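Local atomic coordinates of immune protein (Enterobacter cloacae, PDB entry 6D7Y), a protein that probably acts as the immunity protein that binds and neutralises the toxic C-terminal tip of a CdiA contact-dependent growth inhibition toxin. Residues E3-I8 / K110-F115; E114-M119 / R144-N149. One frame throughout, in Å; residues are numbered along the deposited sequence.

Interaction 1 of 2, residues E3-I8 / K110-F115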
ATOM      1  N   GLU B   3      15.755  -7.889  -1.912  1.00 26.18           N
ATOM      2  CA  GLU B   3      15.292  -7.226  -0.686  1.00 24.05           C
ATOM      3  C   GLU B   3      13.826  -6.909  -0.783  1.00 22.42           C
ATOM      4  O   GLU B   3      13.305  -6.709  -1.879  1.00 21.89           O
ATOM      5  CB  GLU B   3      16.027  -5.897  -0.547  1.00 23.25           C
ATOM      6  CG  GLU B   3      17.528  -5.977  -0.403  1.00 24.12           C
ATOM      7  CD  GLU B   3      18.012  -6.304   0.999  1.00 24.45           C
ATOM      8  OE1 GLU B   3      17.186  -6.610   1.904  1.00 24.16           O
ATOM      9  OE2 GLU B   3      19.258  -6.250   1.202  1.00 25.13           O
ATOM     10  N   LEU B   4      13.172  -6.833   0.377  1.00 21.58           N
ATOM     11  CA  LEU B   4      11.780  -6.491   0.438  1.00 21.04           C
ATOM     12  C   LEU B   4      11.681  -4.962   0.602  1.00 20.25           C
ATOM     13  O   LEU B   4      12.291  -4.391   1.538  1.00 19.47           O
ATOM     14  CB  LEU B   4      11.096  -7.173   1.614  1.00 21.43           C
ATOM     15  CG  LEU B   4       9.580  -6.960   1.691  1.00 21.78           C
ATOM     16  CD1 LEU B   4       8.855  -7.367   0.419  1.00 22.60           C
ATOM     17  CD2 LEU B   4       9.031  -7.762   2.864  1.00 22.57           C
ATOM     18  N   PHE B   5      10.932  -4.331  -0.303  1.00 19.66           N
ATOM     19  CA  PHE B   5      10.710  -2.886  -0.265  1.00 19.48           C
ATOM     20  C   PHE B   5       9.250  -2.597  -0.002  1.00 19.81           C
ATOM     21  O   PHE B   5       8.397  -3.469  -0.149  1.00 19.83           O
ATOM     22  CB  PHE B   5      11.163  -2.214  -1.552  1.00 19.54           C
ATOM     23  CG  PHE B   5      12.646  -2.312  -1.796  1.00 19.55           C
ATOM     24  CD1 PHE B   5      13.516  -1.376  -1.283  1.00 19.39           C
ATOM     25  CD2 PHE B   5      13.167  -3.378  -2.502  1.00 20.10           C
ATOM     26  CE1 PHE B   5      14.891  -1.480  -1.456  1.00 19.61           C
ATOM     27  CE2 PHE B   5      14.540  -3.475  -2.700  1.00 20.61           C
ATOM     28  CZ  PHE B   5      15.403  -2.535  -2.187  1.00 20.29           C
ATOM     29  N   GLU B   6       8.942  -1.378   0.431  1.00 20.08           N
ATOM     30  CA  GLU B   6       7.561  -1.064   0.632  1.00 21.30           C
ATOM     31  C   GLU B   6       7.276   0.429   0.517  1.00 20.50           C
ATOM     32  O   GLU B   6       8.165   1.253   0.677  1.00 19.76           O
ATOM     33  CB  GLU B   6       7.009  -1.614   1.968  1.00 23.66           C
ATOM     34  CG  GLU B   6       7.361  -0.838   3.191  1.00 25.51           C
ATOM     35  CD  GLU B   6       6.824  -1.426   4.511  1.00 27.24           C
ATOM     36  OE1 GLU B   6       5.807  -2.167   4.554  1.00 29.24           O
ATOM     37  OE2 GLU B   6       7.447  -1.110   5.538  1.00 26.86           O
ATOM     38  N   VAL B   7       6.041   0.728   0.149  1.00 20.77           N
ATOM     39  CA  VAL B   7       5.545   2.103   0.104  1.00 21.09           C
ATOM     40  C   VAL B   7       4.319   2.108   1.001  1.00 21.56           C
ATOM     41  O   VAL B   7       3.567   1.129   1.064  1.00 20.78           O
ATOM     42  CB  VAL B   7       5.244   2.653  -1.306  1.00 21.97           C
ATOM     43  CG1 VAL B   7       6.505   2.678  -2.151  1.00 21.72           C
ATOM     44  CG2 VAL B   7       4.133   1.876  -1.992  1.00 22.57           C
ATOM     45  N   ILE B   8       4.110   3.233   1.689  1.00 21.87           N
ATOM     46  CA  ILE B   8       3.033   3.358   2.637  1.00 23.09           C
ATOM     47  C   ILE B   8       2.230   4.645   2.477  1.00 24.13           C
ATOM     48  O   ILE B   8       2.821   5.727   2.295  1.00 23.84           O
ATOM     49  CB  ILE B   8       3.610   3.465   4.089  1.00 23.54           C
ATOM     50  CG1 ILE B   8       4.523   2.282   4.464  1.00 23.09           C
ATOM     51  CG2 ILE B   8       2.493   3.592   5.120  1.00 24.51           C
ATOM     52  CD1 ILE B   8       3.850   0.977   4.607  1.00 23.54           C
ATOM     53  N   LYS B 110      14.336   3.066  -9.085  1.00 28.88           N
ATOM     54  CA  LYS B 110      13.549   3.524 -10.242  1.00 31.25           C
ATOM     55  C   LYS B 110      12.061   3.368  -9.966  1.00 30.53           C
ATOM     56  O   LYS B 110      11.278   4.294 -10.224  1.00 31.94           O
ATOM     57  CB  LYS B 110      13.985   2.778 -11.503  1.00 34.29           C
ATOM     58  CG  LYS B 110      15.417   3.101 -11.892  1.00 36.55           C
ATOM     59  CD  LYS B 110      15.880   2.296 -13.101  1.00 39.99           C
ATOM     60  CE  LYS B 110      17.282   2.705 -13.533  1.00 42.25           C
ATOM     61  NZ  LYS B 110      17.784   1.811 -14.612  1.00 46.16           N
ATOM     62  N   VAL B 111      11.692   2.224  -9.383  1.00 30.02           N
ATOM     63  CA  VAL B 111      10.304   1.925  -8.997  1.00 29.74           C
ATOM     64  C   VAL B 111       9.839   2.909  -7.923  1.00 28.59           C
ATOM     65  O   VAL B 111       8.706   3.420  -7.959  1.00 28.90           O
ATOM     66  CB  VAL B 111      10.189   0.471  -8.476  1.00 30.62           C
ATOM     67  CG1 VAL B 111       8.815   0.194  -7.876  1.00 31.36           C
ATOM     68  CG2 VAL B 111      10.490  -0.503  -9.602  1.00 33.23           C
HETATM   69  N   MSE B 112      10.726   3.208  -6.982  1.00 27.88           N
HETATM   70  CA  MSE B 112      10.397   4.149  -5.916  1.00 28.23           C
HETATM   71  C   MSE B 112      10.042   5.523  -6.438  1.00 28.85           C
HETATM   72  O   MSE B 112       9.084   6.144  -5.955  1.00 29.30           O
HETATM   73  CB  MSE B 112      11.563   4.233  -4.930  1.00 28.67           C
HETATM   74  CG  MSE B 112      11.683   2.939  -4.145  1.00 29.45           C
HETATM   75 SE   MSE B 112      10.260   2.926  -2.784  1.00 35.85          SE
HETATM   76  CE  MSE B 112      10.568   1.159  -2.043  1.00 29.48           C
ATOM     77  N   LEU B 113      10.821   6.034  -7.391  1.00 30.20           N
ATOM     78  CA  LEU B 113      10.545   7.352  -7.966  1.00 31.89           C
ATOM     79  C   LEU B 113       9.215   7.365  -8.712  1.00 32.16           C
ATOM     80  O   LEU B 113       8.503   8.373  -8.693  1.00 31.46           O
ATOM     81  CB  LEU B 113      11.696   7.872  -8.827  1.00 34.98           C
ATOM     82  CG  LEU B 113      12.965   8.323  -8.088  1.00 37.05           C
ATOM     83  CD1 LEU B 113      13.999   8.805  -9.089  1.00 39.29           C
ATOM     84  CD2 LEU B 113      12.676   9.442  -7.092  1.00 37.69           C
ATOM     85  N   GLU B 114       8.862   6.250  -9.338  1.00 32.60           N
ATOM     86  CA  GLU B 114       7.569   6.147 -10.006  1.00 34.49           C
ATOM     87  C   GLU B 114       6.456   6.129  -8.961  1.00 32.19           C
ATOM     88  O   GLU B 114       5.423   6.768  -9.158  1.00 33.05           O
ATOM     89  CB  GLU B 114       7.505   4.933 -10.937  1.00 37.46           C
ATOM     90  CG  GLU B 114       8.425   5.033 -12.148  1.00 41.00           C
ATOM     91  CD  GLU B 114       8.079   6.151 -13.137  1.00 46.14           C
ATOM     92  OE1 GLU B 114       8.792   6.256 -14.160  1.00 53.18           O
ATOM     93  OE2 GLU B 114       7.116   6.932 -12.932  1.00 48.45           O
ATOM     94  N   PHE B 115       6.662   5.422  -7.841  1.00 29.78           N
ATOM     95  CA  PHE B 115       5.661   5.436  -6.767  1.00 28.58           C
ATOM     96  C   PHE B 115       5.492   6.832  -6.198  1.00 28.34           C
ATOM     97  O   PHE B 115       4.363   7.260  -5.923  1.00 28.06           O
ATOM     98  CB  PHE B 115       6.005   4.478  -5.623  1.00 26.81           C
ATOM     99  CG  PHE B 115       5.415   3.109  -5.772  1.00 26.50           C
ATOM    100  CD1 PHE B 115       4.053   2.921  -5.572  1.00 27.98           C
ATOM    101  CD2 PHE B 115       6.208   2.014  -6.037  1.00 26.74           C
ATOM    102  CE1 PHE B 115       3.479   1.666  -5.677  1.00 28.81           C
ATOM    103  CE2 PHE B 115       5.646   0.749  -6.129  1.00 27.70           C
ATOM    104  CZ  PHE B 115       4.277   0.575  -5.948  1.00 27.93           C
TER

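Interaction 2 of 2, residues E114-M119 / R144-N149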
ATOM      1  N   GLU B 114       8.862   6.250  -9.338  1.00 32.60           N
ATOM      2  CA  GLU B 114       7.569   6.147 -10.006  1.00 34.49           C
ATOM      3  C   GLU B 114       6.456   6.129  -8.961  1.00 32.19           C
ATOM      4  O   GLU B 114       5.423   6.768  -9.158  1.00 33.05           O
ATOM      5  CB  GLU B 114       7.505   4.933 -10.937  1.00 37.46           C
ATOM      6  CG  GLU B 114       8.425   5.033 -12.148  1.00 41.00           C
ATOM      7  CD  GLU B 114       8.079   6.151 -13.137  1.00 46.14           C
ATOM      8  OE1 GLU B 114       8.792   6.256 -14.160  1.00 53.18           O
ATOM      9  OE2 GLU B 114       7.116   6.932 -12.932  1.00 48.45           O
ATOM     10  N   PHE B 115       6.662   5.422  -7.841  1.00 29.78           N
ATOM     11  CA  PHE B 115       5.661   5.436  -6.767  1.00 28.58           C
ATOM     12  C   PHE B 115       5.492   6.832  -6.198  1.00 28.34           C
ATOM     13  O   PHE B 115       4.363   7.260  -5.923  1.00 28.06           O
ATOM     14  CB  PHE B 115       6.005   4.478  -5.623  1.00 26.81           C
ATOM     15  CG  PHE B 115       5.415   3.109  -5.772  1.00 26.50           C
ATOM     16  CD1 PHE B 115       4.053   2.921  -5.572  1.00 27.98           C
ATOM     17  CD2 PHE B 115       6.208   2.014  -6.037  1.00 26.74           C
ATOM     18  CE1 PHE B 115       3.479   1.666  -5.677  1.00 28.81           C
ATOM     19  CE2 PHE B 115       5.646   0.749  -6.129  1.00 27.70           C
ATOM     20  CZ  PHE B 115       4.277   0.575  -5.948  1.00 27.93           C
ATOM     21  N   GLN B 116       6.612   7.535  -5.996  1.00 28.53           N
ATOM     22  CA  GLN B 116       6.553   8.911  -5.459  1.00 29.99           C
ATOM     23  C   GLN B 116       5.647   9.796  -6.330  1.00 32.49           C
ATOM     24  O   GLN B 116       4.813  10.559  -5.819  1.00 32.19           O
ATOM     25  CB  GLN B 116       7.957   9.548  -5.338  1.00 30.52           C
ATOM     26  CG  GLN B 116       7.922  10.917  -4.633  1.00 33.12           C
ATOM     27  CD  GLN B 116       9.264  11.636  -4.571  1.00 37.27           C
ATOM     28  OE1 GLN B 116      10.075  11.541  -5.492  1.00 42.95           O
ATOM     29  NE2 GLN B 116       9.491  12.403  -3.481  1.00 36.04           N
ATOM     30  N   LYS B 117       5.833   9.711  -7.644  1.00 35.20           N
ATOM     31  CA  LYS B 117       5.022  10.490  -8.588  1.00 38.44           C
ATOM     32  C   LYS B 117       3.544  10.115  -8.517  1.00 37.81           C
ATOM     33  O   LYS B 117       2.668  10.991  -8.447  1.00 38.34           O
ATOM     34  CB  LYS B 117       5.505  10.275 -10.021  1.00 42.43           C
ATOM     35  CG  LYS B 117       6.903  10.775 -10.320  1.00 44.42           C
ATOM     36  CD  LYS B 117       7.294  10.378 -11.739  1.00 49.31           C
ATOM     37  CE  LYS B 117       8.710  10.804 -12.086  1.00 51.39           C
ATOM     38  NZ  LYS B 117       8.847  12.283 -12.024  1.00 54.37           N
ATOM     39  N   TYR B 118       3.281   8.811  -8.577  1.00 36.74           N
ATOM     40  CA  TYR B 118       1.932   8.266  -8.494  1.00 36.82           C
ATOM     41  C   TYR B 118       1.188   8.689  -7.229  1.00 35.15           C
ATOM     42  O   TYR B 118       0.055   9.178  -7.303  1.00 36.33           O
ATOM     43  CB  TYR B 118       1.954   6.729  -8.588  1.00 37.74           C
ATOM     44  CG  TYR B 118       0.609   6.124  -8.265  1.00 38.74           C
ATOM     45  CD1 TYR B 118      -0.476   6.322  -9.110  1.00 42.05           C
ATOM     46  CD2 TYR B 118       0.415   5.375  -7.111  1.00 38.12           C
ATOM     47  CE1 TYR B 118      -1.723   5.800  -8.818  1.00 43.69           C
ATOM     48  CE2 TYR B 118      -0.828   4.840  -6.810  1.00 39.98           C
ATOM     49  CZ  TYR B 118      -1.892   5.056  -7.670  1.00 43.05           C
ATOM     50  OH  TYR B 118      -3.138   4.544  -7.389  1.00 47.28           O
HETATM   51  N   MSE B 119       1.837   8.531  -6.081  1.00 32.42           N
HETATM   52  CA  MSE B 119       1.231   8.857  -4.775  1.00 31.95           C
HETATM   53  C   MSE B 119       1.005  10.327  -4.628  1.00 32.72           C
HETATM   54  O   MSE B 119      -0.054  10.755  -4.162  1.00 34.01           O
HETATM   55  CB  MSE B 119       2.126   8.324  -3.642  1.00 30.21           C
HETATM   56  CG  MSE B 119       2.133   6.802  -3.646  1.00 30.43           C
HETATM   57 SE   MSE B 119       3.598   6.091  -2.533  1.00 31.15          SE
HETATM   58  CE  MSE B 119       2.433   5.462  -1.083  1.00 27.38           C
ATOM     59  N   ARG B 144      14.860   5.126   3.602  1.00 17.70           N
ATOM     60  CA  ARG B 144      13.857   5.547   2.660  1.00 17.61           C
ATOM     61  C   ARG B 144      14.458   6.088   1.362  1.00 18.31           C
ATOM     62  O   ARG B 144      15.595   6.584   1.328  1.00 19.51           O
ATOM     63  CB  ARG B 144      12.952   6.644   3.237  1.00 18.51           C
ATOM     64  CG  ARG B 144      12.022   6.179   4.331  1.00 18.44           C
ATOM     65  CD  ARG B 144      11.127   7.329   4.813  1.00 19.85           C
ATOM     66  NE  ARG B 144      10.357   6.938   5.980  1.00 20.25           N
ATOM     67  CZ  ARG B 144       9.590   7.771   6.683  1.00 22.33           C
ATOM     68  NH1 ARG B 144       8.979   7.336   7.772  1.00 23.00           N
ATOM     69  NH2 ARG B 144       9.473   9.043   6.321  1.00 23.24           N
ATOM     70  N   PHE B 145      13.664   5.970   0.308  1.00 19.19           N
ATOM     71  CA  PHE B 145      13.954   6.540  -1.025  1.00 20.81           C
ATOM     72  C   PHE B 145      13.208   7.867  -1.146  1.00 21.58           C
ATOM     73  O   PHE B 145      13.622   8.759  -1.908  1.00 23.42           O
ATOM     74  CB  PHE B 145      13.551   5.622  -2.158  1.00 22.89           C
ATOM     75  CG  PHE B 145      14.471   4.460  -2.346  1.00 24.00           C
ATOM     76  CD1 PHE B 145      14.313   3.296  -1.594  1.00 25.95           C
ATOM     77  CD2 PHE B 145      15.489   4.518  -3.276  1.00 26.31           C
ATOM     78  CE1 PHE B 145      15.161   2.213  -1.769  1.00 26.49           C
ATOM     79  CE2 PHE B 145      16.340   3.424  -3.465  1.00 27.33           C
ATOM     80  CZ  PHE B 145      16.169   2.282  -2.722  1.00 26.60           C
ATOM     81  N   PHE B 146      12.090   7.987  -0.449  1.00 20.25           N
ATOM     82  CA  PHE B 146      11.357   9.258  -0.454  1.00 21.48           C
ATOM     83  C   PHE B 146      10.373   9.390   0.704  1.00 21.01           C
ATOM     84  O   PHE B 146       9.932   8.413   1.277  1.00 18.98           O
ATOM     85  CB  PHE B 146      10.578   9.446  -1.799  1.00 22.21           C
ATOM     86  CG  PHE B 146       9.447   8.485  -1.983  1.00 21.85           C
ATOM     87  CD1 PHE B 146       9.662   7.242  -2.573  1.00 21.45           C
ATOM     88  CD2 PHE B 146       8.172   8.792  -1.524  1.00 22.31           C
ATOM     89  CE1 PHE B 146       8.614   6.344  -2.736  1.00 21.31           C
ATOM     90  CE2 PHE B 146       7.126   7.895  -1.673  1.00 22.47           C
ATOM     91  CZ  PHE B 146       7.347   6.659  -2.275  1.00 21.15           C
ATOM     92  N   THR B 147      10.034  10.645   1.040  1.00 22.34           N
ATOM     93  CA  THR B 147       9.020  10.919   2.027  1.00 23.19           C
ATOM     94  C   THR B 147       8.263  12.102   1.431  1.00 24.24           C
ATOM     95  O   THR B 147       8.859  13.145   1.170  1.00 24.68           O
ATOM     96  CB  THR B 147       9.558  11.330   3.401  1.00 24.17           C
ATOM     97  OG1 THR B 147      10.378  10.299   3.922  1.00 23.07           O
ATOM     98  CG2 THR B 147       8.382  11.584   4.366  1.00 25.02           C
ATOM     99  N   ASN B 148       6.970  11.918   1.193  1.00 24.55           N
ATOM    100  CA  ASN B 148       6.128  12.941   0.565  1.00 27.87           C
ATOM    101  C   ASN B 148       6.782  13.453  -0.724  1.00 28.96           C
ATOM    102  O   ASN B 148       7.161  12.644  -1.563  1.00 28.77           O
ATOM    103  CB  ASN B 148       5.813  14.057   1.563  1.00 29.00           C
ATOM    104  CG  ASN B 148       5.007  13.555   2.727  1.00 29.77           C
ATOM    105  OD1 ASN B 148       4.189  12.647   2.570  1.00 28.85           O
ATOM    106  ND2 ASN B 148       5.193  14.159   3.896  1.00 31.62           N
ATOM    107  N   ASN B 149       6.985  14.764  -0.834  1.00 31.90           N
ATOM    108  CA  ASN B 149       7.589  15.349  -2.025  1.00 33.73           C
ATOM    109  C   ASN B 149       9.109  15.550  -1.903  1.00 34.52           C
ATOM    110  O   ASN B 149       9.683  16.318  -2.666  1.00 36.87           O
ATOM    111  CB  ASN B 149       6.892  16.679  -2.356  1.00 36.27           C
ATOM    112  CG  ASN B 149       6.974  17.722  -1.211  1.00 38.40           C
ATOM    113  OD1 ASN B 149       7.321  17.403  -0.059  1.00 37.33           O
ATOM    114  ND2 ASN B 149       6.621  18.969  -1.530  1.00 40.44           N
TER

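Interaction 1 of 2, residues E3-I8 / K110-F115
Val7 and Phe5 of strand 3-8 meet Phe115 and selenomethionine Met112 of helix segment 110-115, in the buried layer where a long helix lies on one face of an antiparallel beta-sheet. Helix and strand run nearly parallel, their axes 9° apart and 10.0 Å from each other at closest approach, and the contact between them is made mainly by apolar side chains. Val7 is the strand residue with the most contact. Its CG2 methyl sits over a face of the Phe115 ring in a CH-pi contact, 3.9 Å from the ring centroid and displaced toward the CD1-CE1 rim. The other branch, CG1, is anti to the carbonyl carbon (chi1 -62°), which sets it between the root of the same ring and the selenium: Val7 CG1 lies 3.8 Å from Met112 SE. Met112 starts out along the flank of the helix rather than straight at the strand. A bend at chi2 (-76°) turns its selenium and terminal methyl inward, and the side chain runs antiparallel to that of Val7. The methyl ends in the angle between the Phe5 side chain and the strand backbone, with Glu6 O 3.6 Å from Met112 CE.

Further out, backbone hydrogen bonds to Phe100 and Leu98 on one flank and to Gly134 on the other fix strand 3-10 within the sheet. Glu6, whose CB points away from the helix, sends its carboxylate to the backbone N of Ala138. The Phe5 ring packs edge-to-face with Phe105 near the start of the helix, while Phe115 also touches Phe72 and Val74 of strand 63-75. Met112 CE approaches the Phe5 ring obliquely and comes to 3.5 Å from Phe5 CB.

Interaction 2 of 2, residues E114-M119 / R144-N149
Gln116 of helix 105-126 lies across one face of the Phe146 ring, the two side chains reaching out from their backbones in opposing senses. Gln116 CB stands almost exactly over the middle of that ring, 3.8 Å from its centroid and 10° off the normal, a well-centred CH-pi contact. With CG anti to the backbone N (chi1 -174°) and the chain extended beyond it, the side chain passes Phe146 CB and delivers its amide to the turn after strand 144-147. There Gln116 NE2 donates to Asn148 O at 3.0 Å, nearly straight at 169°. The acceptor lies close to the plane of the glutamine amide, whereas the donor is tilted from the plane of the Asn148 carbonyl.

Met119, one helical turn on, meets the ring quite differently. Its selenium comes in at the edge, near the ring plane, with Met119 SE 3.8 Å from Phe146 CZ, a Met-aromatic contact made by a side chain crossing Phe146 at about a right angle. Phe146 is the second residue of a classic beta bulge, in which it and Phe145 both face Gly133, and its ring reaches on to Val7 and Phe131.

Asn148 OD1 accepts from Phe131 N and its ND2 donates to Asn130 OD1, bonds that tie the side chain to strand 130-135 and are likely to steady the carbonyl that accepts from Gln116. The contact thus grades from a buried aromatic interior to a polar margin: one glutamine lays its aliphatic part on the ring and gives one amide N-H to a backbone carbonyl of the turn.

Overall arrangement
From the N terminus, strand 3-10 enters the middle of the antiparallel sheet, and interaction 1 closes a loop of about a hundred residues when helix 105-126 returns to lie over it. That loop holds the strands from 30-36 to 93-102. Interaction 2 starts from the next turns of the same helix and closes a much shorter loop through strand 130-135 to strand 144-147. The two loops are therefore consecutive, overlapping only at Glu114 and Phe115. Their centres lie about 8 Å apart and they touch directly, as where Phe5 CE1 lies 3.7 Å from Phe145 CE1. Together they fasten one helix to a central strand and to a strand near the sheet's edge.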